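Local structure of CalS13 (Micromonospora echinospora, 4ZAS) at residues N73-S78 and P235-Y240; G85-L90 and L124-R129; R246-I251 and G268-L273. The protein probably transfers amino groups to nucleotide-linked keto sugars, as a pyridoxal 5'-phosphate-dependent aminotransferase of the DegT/DnrJ/EryC1 family. All blocks are in the same frame, centred on the assembly; numbering follows the deposited sequence.

In the fold
From the N terminus, the chain enters edge strand 76-79 through residues 73-78 and meets 235-240, at the start of helix 237-247, only after 156 residues; contact 1 closes this long loop. Contact 2 is nested inside it, joining helix 82-94, which follows strand 76-79, to the end of helix 121-125. Contact 3 comes in series after both and closes a short loop of 16 residues without helix or strand, between the end of helix 237-247 and the approach to helix 275-305. Contacts 1 and 3 share helix 237-247 and touch through Ser78 and Arg247; contacts 2 and 3 touch where His87 meets Tyr269. Contacts 2 and 3 also reach the second subunit.

Contact 1: residues N73-S78 and P235-Y240; sequences NPRVVS and PDDDLY
Arg75 NE donates to Asp237 OD1 over 2.9 Å with an N-H...O angle of 177°, a salt bridge between the approach to strand 76-79 and the first turn of helix 237-247. OD1 lies in the guanidinium plane and is met nearly along its own C-O bond. The carboxylate is turned 47° from that plane, and only OD1 bonds to Arg75, so the salt bridge is one-pronged. Pro235 O lies over one face of the guanidinium, offset toward the rim, 3.7 Å from Arg75 NH1. Within segment 73-78, Asn73 OD1 accepts from Arg75 N at 3.1 Å, closing an Asx turn, and takes a weak second bond from Arg75 NH1.

The stem of Arg75 runs extended past Tyr240, whose CD1 is 3.5 Å from Arg75 CB. Tyr240 holds CG anti to its own N (chi1 173°), which lays the ring obliquely against the strand, with CE1 3.5 Å from Val77 CG2. Asp236 caps the helix, its OD1 accepting from Leu239 N at 3.2 Å.

Backbone bonds of Arg75 to Leu234 and of Val77 to Val232 set the strand beside antiparallel strand 230-233. The contact thus ties the sheet's edge to the helix that follows its antiparallel strand, in the seven-stranded mixed sheet (order 1-7-6-5-4-2-3) characteristic of fold-type I aminotransferases.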
# COMPACT_ATOMS: atom_id res chain seq x y z
N ASN A 73 10.00 4.35 -22.49
CA ASN A 73 9.59 2.96 -22.30
C ASN A 73 8.13 2.93 -21.85
O ASN A 73 7.80 3.41 -20.76
CB ASN A 73 10.46 2.27 -21.26
CG ASN A 73 10.13 0.80 -21.09
OD1 ASN A 73 9.10 0.31 -21.57
ND2 ASN A 73 10.97 0.09 -20.35
N PRO A 74 7.24 2.41 -22.70
CA PRO A 74 5.80 2.46 -22.43
C PRO A 74 5.31 1.53 -21.30
O PRO A 74 4.18 1.71 -20.81
CB PRO A 74 5.18 2.06 -23.78
CG PRO A 74 6.22 1.19 -24.42
CD PRO A 74 7.53 1.78 -24.00
N ARG A 75 6.13 0.57 -20.88
CA ARG A 75 5.70 -0.43 -19.90
C ARG A 75 5.74 0.10 -18.47
O ARG A 75 6.50 -0.38 -17.63
CB ARG A 75 6.58 -1.68 -20.00
CG ARG A 75 6.49 -2.35 -21.36
CD ARG A 75 7.76 -3.06 -21.65
NE ARG A 75 7.83 -3.47 -23.04
CZ ARG A 75 8.82 -3.07 -23.83
NH1 ARG A 75 9.74 -2.25 -23.32
NH2 ARG A 75 8.88 -3.44 -25.10
N VAL A 76 4.87 1.06 -18.19
CA VAL A 76 4.83 1.70 -16.90
C VAL A 76 3.61 1.24 -16.10
O VAL A 76 2.48 1.34 -16.57
CB VAL A 76 4.83 3.23 -17.05
CG1 VAL A 76 4.78 3.91 -15.67
CG2 VAL A 76 6.06 3.68 -17.81
N VAL A 77 3.86 0.73 -14.91
CA VAL A 77 2.79 0.32 -14.03
C VAL A 77 2.80 1.18 -12.77
O VAL A 77 3.67 1.01 -11.92
CB VAL A 77 2.91 -1.18 -13.67
CG1 VAL A 77 1.81 -1.60 -12.70
CG2 VAL A 77 2.88 -2.02 -14.93
N SER A 78 1.85 2.10 -12.64
CA SER A 78 1.79 2.94 -11.43
C SER A 78 1.42 2.08 -10.20
O SER A 78 0.79 1.01 -10.32
CB SER A 78 0.78 4.08 -11.62
OG SER A 78 -0.56 3.59 -11.79
N PRO A 235 11.24 -4.16 -18.64
CA PRO A 235 12.02 -4.31 -19.87
C PRO A 235 11.32 -5.09 -20.96
O PRO A 235 11.79 -5.01 -22.09
CB PRO A 235 13.28 -5.04 -19.41
CG PRO A 235 12.85 -5.79 -18.23
CD PRO A 235 11.79 -4.95 -17.53
N ASP A 236 10.27 -5.85 -20.65
CA ASP A 236 9.52 -6.56 -21.70
C ASP A 236 8.03 -6.77 -21.39
O ASP A 236 7.55 -6.52 -20.29
CB ASP A 236 10.17 -7.91 -22.03
CG ASP A 236 10.38 -8.79 -20.81
OD1 ASP A 236 9.38 -9.25 -20.23
OD2 ASP A 236 11.55 -9.07 -20.47
N ASP A 237 7.29 -7.23 -22.38
CA ASP A 237 5.85 -7.34 -22.26
C ASP A 237 5.39 -8.44 -21.29
O ASP A 237 4.34 -8.30 -20.67
CB ASP A 237 5.23 -7.54 -23.65
CG ASP A 237 5.41 -6.31 -24.55
OD1 ASP A 237 5.82 -5.24 -24.05
OD2 ASP A 237 5.12 -6.39 -25.77
N ASP A 238 6.14 -9.52 -21.13
CA ASP A 238 5.72 -10.56 -20.19
C ASP A 238 5.72 -10.02 -18.78
O ASP A 238 4.75 -10.20 -18.03
CB ASP A 238 6.62 -11.80 -20.24
CG ASP A 238 6.39 -12.63 -21.47
OD1 ASP A 238 5.41 -12.36 -22.20
OD2 ASP A 238 7.19 -13.57 -21.70
N LEU A 239 6.81 -9.36 -18.41
CA LEU A 239 6.91 -8.83 -17.08
C LEU A 239 5.88 -7.71 -16.86
O LEU A 239 5.28 -7.62 -15.79
CB LEU A 239 8.34 -8.33 -16.82
CG LEU A 239 9.43 -9.40 -16.80
CD1 LEU A 239 10.76 -8.78 -16.47
CD2 LEU A 239 9.10 -10.46 -15.79
N TYR A 240 5.64 -6.90 -17.89
CA TYR A 240 4.65 -5.84 -17.80
C TYR A 240 3.24 -6.40 -17.56
O TYR A 240 2.52 -5.92 -16.68
CB TYR A 240 4.64 -5.00 -19.08
CG TYR A 240 3.51 -3.99 -19.10
CD1 TYR A 240 3.63 -2.78 -18.42
CD2 TYR A 240 2.31 -4.26 -19.77
CE1 TYR A 240 2.61 -1.85 -18.44
CE2 TYR A 240 1.29 -3.33 -19.78
CZ TYR A 240 1.44 -2.13 -19.11
OH TYR A 240 0.43 -1.20 -19.12

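Contact 2: residues G85-L90 and L124-R129; sequences GLHLAL and LANGLR
The Schellman motif that ends helix 121-125 presents Ala125 and Asn126 to His87 and Leu90 on helix 82-94. Gly127, with positive phi, is its C-prime residue: Gly127 N bonds Leu124 O at 2.8 Å, and Leu128 N reaches back to Ile123 O. Asn126, the first residue to leave helical geometry, sends its amide across to the other helix. Its ND2 donates to His87 O over 2.9 Å, nearly straight at 167°. The approach is in the carbonyl plane and on a lone pair (C=O...N 129°), and the acceptor lies close to the amide plane as well. ND2 also packs on Leu90 CB at 3.5 Å.

His87 has CG anti to its N (chi1 -165°), which carries the ring toward the end of helix 121-125; there NE2 comes within 3.3 Å of Ala125 CB, a tight oblique approach. A water in the ring plane, at its edge, is 3.1 Å from His87 NE2 and lies 3.0 Å from Ala125 O, to which it can donate, a probable second link between the segments, though acceptors outnumber its protons. His87 also packs on His87 of the second subunit, and Ala125 on Trp267 of that subunit, so the contact borders the dimer interface.

Asn126 ND2 donates to Pro122 O too. With two carbonyl oxygens facing the same nitrogen, the amide's orientation is defined: turned over, OD1 would probably confront both acceptors with no proton to offer.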
# COMPACT_ATOMS: atom_id res chain seq x y z
N GLY A 85 6.16 -0.72 -5.17
CA GLY A 85 6.77 -1.05 -6.45
C GLY A 85 7.84 -2.13 -6.27
O GLY A 85 7.91 -3.10 -7.03
N LEU A 86 8.66 -1.98 -5.23
CA LEU A 86 9.70 -2.95 -4.95
C LEU A 86 9.10 -4.27 -4.49
O LEU A 86 9.57 -5.34 -4.88
CB LEU A 86 10.71 -2.43 -3.92
CG LEU A 86 11.65 -1.33 -4.44
CD1 LEU A 86 12.17 -0.48 -3.30
CD2 LEU A 86 12.79 -1.92 -5.23
N HIS A 87 8.10 -4.18 -3.62
CA HIS A 87 7.42 -5.38 -3.11
C HIS A 87 6.90 -6.21 -4.30
O HIS A 87 7.19 -7.40 -4.41
CB HIS A 87 6.30 -4.97 -2.15
CG HIS A 87 5.76 -6.09 -1.29
ND1 HIS A 87 5.39 -7.32 -1.80
CD2 HIS A 87 5.51 -6.14 0.04
CE1 HIS A 87 4.95 -8.08 -0.82
NE2 HIS A 87 5.00 -7.38 0.31
N LEU A 88 6.19 -5.55 -5.20
CA LEU A 88 5.65 -6.14 -6.42
C LEU A 88 6.75 -6.70 -7.36
O LEU A 88 6.64 -7.82 -7.89
CB LEU A 88 4.82 -5.09 -7.16
CG LEU A 88 4.03 -5.51 -8.40
CD1 LEU A 88 3.00 -6.53 -8.03
CD2 LEU A 88 3.39 -4.31 -9.12
N ALA A 89 7.82 -5.93 -7.57
CA ALA A 89 8.86 -6.37 -8.48
C ALA A 89 9.56 -7.63 -7.95
O ALA A 89 9.76 -8.59 -8.68
CB ALA A 89 9.86 -5.26 -8.70
N LEU A 90 9.89 -7.63 -6.67
CA LEU A 90 10.59 -8.75 -6.08
C LEU A 90 9.75 -10.04 -6.06
O LEU A 90 10.31 -11.15 -6.03
CB LEU A 90 11.04 -8.38 -4.68
CG LEU A 90 12.20 -7.38 -4.77
CD1 LEU A 90 12.50 -6.80 -3.43
CD2 LEU A 90 13.43 -8.07 -5.35
N LEU A 124 12.25 -9.03 2.54
CA LEU A 124 11.76 -9.91 3.61
C LEU A 124 10.26 -10.21 3.49
O LEU A 124 9.84 -11.34 3.76
CB LEU A 124 12.08 -9.32 5.00
CG LEU A 124 13.56 -8.95 5.27
CD1 LEU A 124 13.74 -8.27 6.63
CD2 LEU A 124 14.53 -10.12 5.13
N ALA A 125 9.47 -9.23 3.05
CA ALA A 125 8.03 -9.44 2.89
C ALA A 125 7.75 -10.52 1.84
O ALA A 125 6.76 -11.24 1.94
CB ALA A 125 7.34 -8.13 2.50
N ASN A 126 8.64 -10.65 0.87
CA ASN A 126 8.52 -11.68 -0.14
C ASN A 126 9.14 -13.00 0.31
O ASN A 126 9.23 -13.93 -0.48
CB ASN A 126 9.18 -11.23 -1.43
CG ASN A 126 8.25 -10.46 -2.34
OD1 ASN A 126 7.33 -11.05 -2.94
ND2 ASN A 126 8.48 -9.15 -2.48
N GLY A 127 9.56 -13.09 1.57
CA GLY A 127 10.07 -14.34 2.10
C GLY A 127 11.44 -14.77 1.60
O GLY A 127 11.80 -15.93 1.69
N LEU A 128 12.21 -13.82 1.10
CA LEU A 128 13.57 -14.09 0.64
C LEU A 128 14.59 -13.62 1.67
O LEU A 128 14.30 -12.76 2.50
CB LEU A 128 13.82 -13.40 -0.71
CG LEU A 128 12.94 -13.88 -1.87
CD1 LEU A 128 13.02 -12.92 -3.03
CD2 LEU A 128 13.33 -15.30 -2.32
N ARG A 129 15.78 -14.21 1.63
CA ARG A 129 16.91 -13.82 2.48
C ARG A 129 17.65 -12.61 1.91
O ARG A 129 17.83 -12.50 0.69
CB ARG A 129 17.92 -14.97 2.61
CG ARG A 129 17.47 -16.14 3.44
CD ARG A 129 18.46 -17.30 3.30
NE ARG A 129 18.09 -18.46 4.12
CZ ARG A 129 17.15 -19.34 3.78
NH1 ARG A 129 16.49 -19.21 2.63
NH2 ARG A 129 16.87 -20.36 4.58
O HOH W 1 4.18 -9.80 2.14

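Contact 3: residues R246-I251 and G268-L273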
# COMPACT_ATOMS: atom_id res chain seq x y z
N ARG A 246 -0.58 -8.63 -10.89
CA ARG A 246 -0.39 -8.76 -9.45
C ARG A 246 -0.66 -7.44 -8.74
O ARG A 246 -0.72 -7.39 -7.51
CB ARG A 246 1.00 -9.25 -9.12
CG ARG A 246 1.28 -10.61 -9.65
CD ARG A 246 2.62 -11.12 -9.18
NE ARG A 246 2.87 -12.46 -9.71
CZ ARG A 246 3.94 -13.18 -9.42
NH1 ARG A 246 4.88 -12.67 -8.63
NH2 ARG A 246 4.08 -14.39 -9.93
N ARG A 247 -0.77 -6.37 -9.52
CA ARG A 247 -1.05 -5.07 -8.94
C ARG A 247 -2.45 -5.01 -8.34
O ARG A 247 -2.68 -4.30 -7.36
CB ARG A 247 -0.88 -3.98 -9.98
CG ARG A 247 -1.14 -2.61 -9.42
CD ARG A 247 -0.95 -1.54 -10.43
NE ARG A 247 -1.76 -1.69 -11.63
CZ ARG A 247 -1.73 -0.79 -12.61
NH1 ARG A 247 -0.94 0.28 -12.48
NH2 ARG A 247 -2.49 -0.93 -13.70
N TRP A 248 -3.37 -5.77 -8.94
CA TRP A 248 -4.77 -5.79 -8.50
C TRP A 248 -5.23 -7.24 -8.26
O TRP A 248 -6.06 -7.79 -8.98
CB TRP A 248 -5.65 -5.06 -9.54
CG TRP A 248 -7.12 -5.10 -9.24
CD1 TRP A 248 -8.09 -5.83 -9.89
CD2 TRP A 248 -7.79 -4.45 -8.16
NE1 TRP A 248 -9.32 -5.64 -9.30
CE2 TRP A 248 -9.16 -4.80 -8.23
CE3 TRP A 248 -7.36 -3.60 -7.14
CZ2 TRP A 248 -10.10 -4.32 -7.32
CZ3 TRP A 248 -8.30 -3.11 -6.24
CH2 TRP A 248 -9.65 -3.48 -6.34
N LEU A 249 -4.66 -7.85 -7.22
CA LEU A 249 -5.11 -9.14 -6.69
C LEU A 249 -5.10 -10.34 -7.65
O LEU A 249 -5.64 -11.39 -7.31
CB LEU A 249 -6.52 -9.01 -6.11
CG LEU A 249 -6.57 -7.97 -5.00
CD1 LEU A 249 -7.90 -7.28 -4.99
CD2 LEU A 249 -6.28 -8.60 -3.64
N GLY A 250 -4.46 -10.20 -8.80
CA GLY A 250 -4.41 -11.31 -9.74
C GLY A 250 -5.73 -11.50 -10.48
O GLY A 250 -6.04 -12.56 -11.01
N ILE A 251 -6.52 -10.43 -10.49
CA ILE A 251 -7.82 -10.41 -11.15
C ILE A 251 -7.66 -9.77 -12.52
O ILE A 251 -7.24 -8.61 -12.64
CB ILE A 251 -8.86 -9.64 -10.31
CG1 ILE A 251 -9.10 -10.35 -8.98
CG2 ILE A 251 -10.18 -9.50 -11.07
CD1 ILE A 251 -9.96 -9.54 -8.03
N GLY A 268 -2.47 -11.80 -5.91
CA GLY A 268 -1.81 -10.53 -6.03
C GLY A 268 -1.99 -9.64 -4.82
O GLY A 268 -2.36 -10.10 -3.74
N TYR A 269 -1.72 -8.35 -5.03
CA TYR A 269 -1.70 -7.38 -3.96
C TYR A 269 -2.70 -6.30 -4.31
O TYR A 269 -3.43 -6.41 -5.30
CB TYR A 269 -0.29 -6.80 -3.78
CG TYR A 269 0.82 -7.86 -3.72
CD1 TYR A 269 1.32 -8.44 -4.89
CD2 TYR A 269 1.32 -8.31 -2.50
CE1 TYR A 269 2.30 -9.41 -4.83
CE2 TYR A 269 2.31 -9.29 -2.44
CZ TYR A 269 2.78 -9.83 -3.61
OH TYR A 269 3.75 -10.80 -3.56
N ARG A 270 -2.72 -5.25 -3.50
CA ARG A 270 -3.64 -4.15 -3.73
C ARG A 270 -2.81 -2.87 -3.68
O ARG A 270 -2.70 -2.20 -2.64
CB ARG A 270 -4.77 -4.21 -2.68
CG ARG A 270 -5.58 -2.96 -2.39
CD ARG A 270 -6.27 -2.36 -3.59
NE ARG A 270 -7.48 -1.67 -3.15
CZ ARG A 270 -7.68 -0.36 -3.18
NH1 ARG A 270 -6.74 0.45 -3.63
NH2 ARG A 270 -8.83 0.13 -2.76
N PHE A 271 -2.19 -2.58 -4.82
CA PHE A 271 -1.12 -1.61 -4.94
C PHE A 271 -1.44 -0.49 -5.93
O PHE A 271 -0.59 0.33 -6.21
CB PHE A 271 0.17 -2.30 -5.41
CG PHE A 271 0.89 -3.09 -4.34
CD1 PHE A 271 0.61 -2.90 -3.00
CD2 PHE A 271 1.87 -4.02 -4.70
CE1 PHE A 271 1.29 -3.64 -2.02
CE2 PHE A 271 2.54 -4.75 -3.73
CZ PHE A 271 2.25 -4.57 -2.38
N ILE A 272 -2.68 -0.41 -6.41
CA ILE A 272 -3.01 0.56 -7.44
C ILE A 272 -2.86 2.00 -6.94
O ILE A 272 -3.03 2.29 -5.75
CB ILE A 272 -4.43 0.30 -7.98
CG1 ILE A 272 -5.45 0.32 -6.85
CG2 ILE A 272 -4.48 -1.06 -8.65
CD1 ILE A 272 -6.86 0.56 -7.32
N LEU A 273 -2.52 2.90 -7.86
CA LEU A 273 -2.48 4.34 -7.61
C LEU A 273 -3.84 4.90 -7.98
O LEU A 273 -4.38 4.55 -9.02
CB LEU A 273 -1.39 5.01 -8.47
CG LEU A 273 -1.24 6.53 -8.39
CD1 LEU A 273 -0.45 6.89 -7.15
CD2 LEU A 273 -0.57 7.11 -9.63
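The Trp248 indole has Leu249 CD1 over the centre of one face, 4.1 Å above it, and Arg270 at its edge, with Arg270 CD 3.4 Å from Trp248 CZ3. Both run side by side, pointing the same way. The indole also makes a cation-pi contact with Arg253, a dTDP-binding residue, and meets His56 edge-to-face. Arg246 O sits at the Tyr269 ring edge, in plane, 3.5 Å from Tyr269 CD1, while Tyr269 CB lies over the Phe271 ring.

The backbones form a single bridge, Trp248 with Arg270. Tyr269 N donates to Arg246 O at 2.8 Å, Leu249 N to Tyr269 O at 2.7 Å, and Phe271 N to Arg247 O at 3.1 Å.

Arg247 crosses Ile272 at about a right angle, its CG 3.8 Å from Ile272 CG2, and a bend at chi3 (57°) turns the guanidinium to Glu64 and Ser78 O. An alanine here would remove the guanidinium, which is likely to leave the Glu64 charge without its mate and a gap beside Ile272.

Arg270 pairs with Glu55 and bonds the pyridoxal-phosphate lysine of the second subunit. The bridge and the indole edge probably help position a cationic group that one subunit lends to the other's active site.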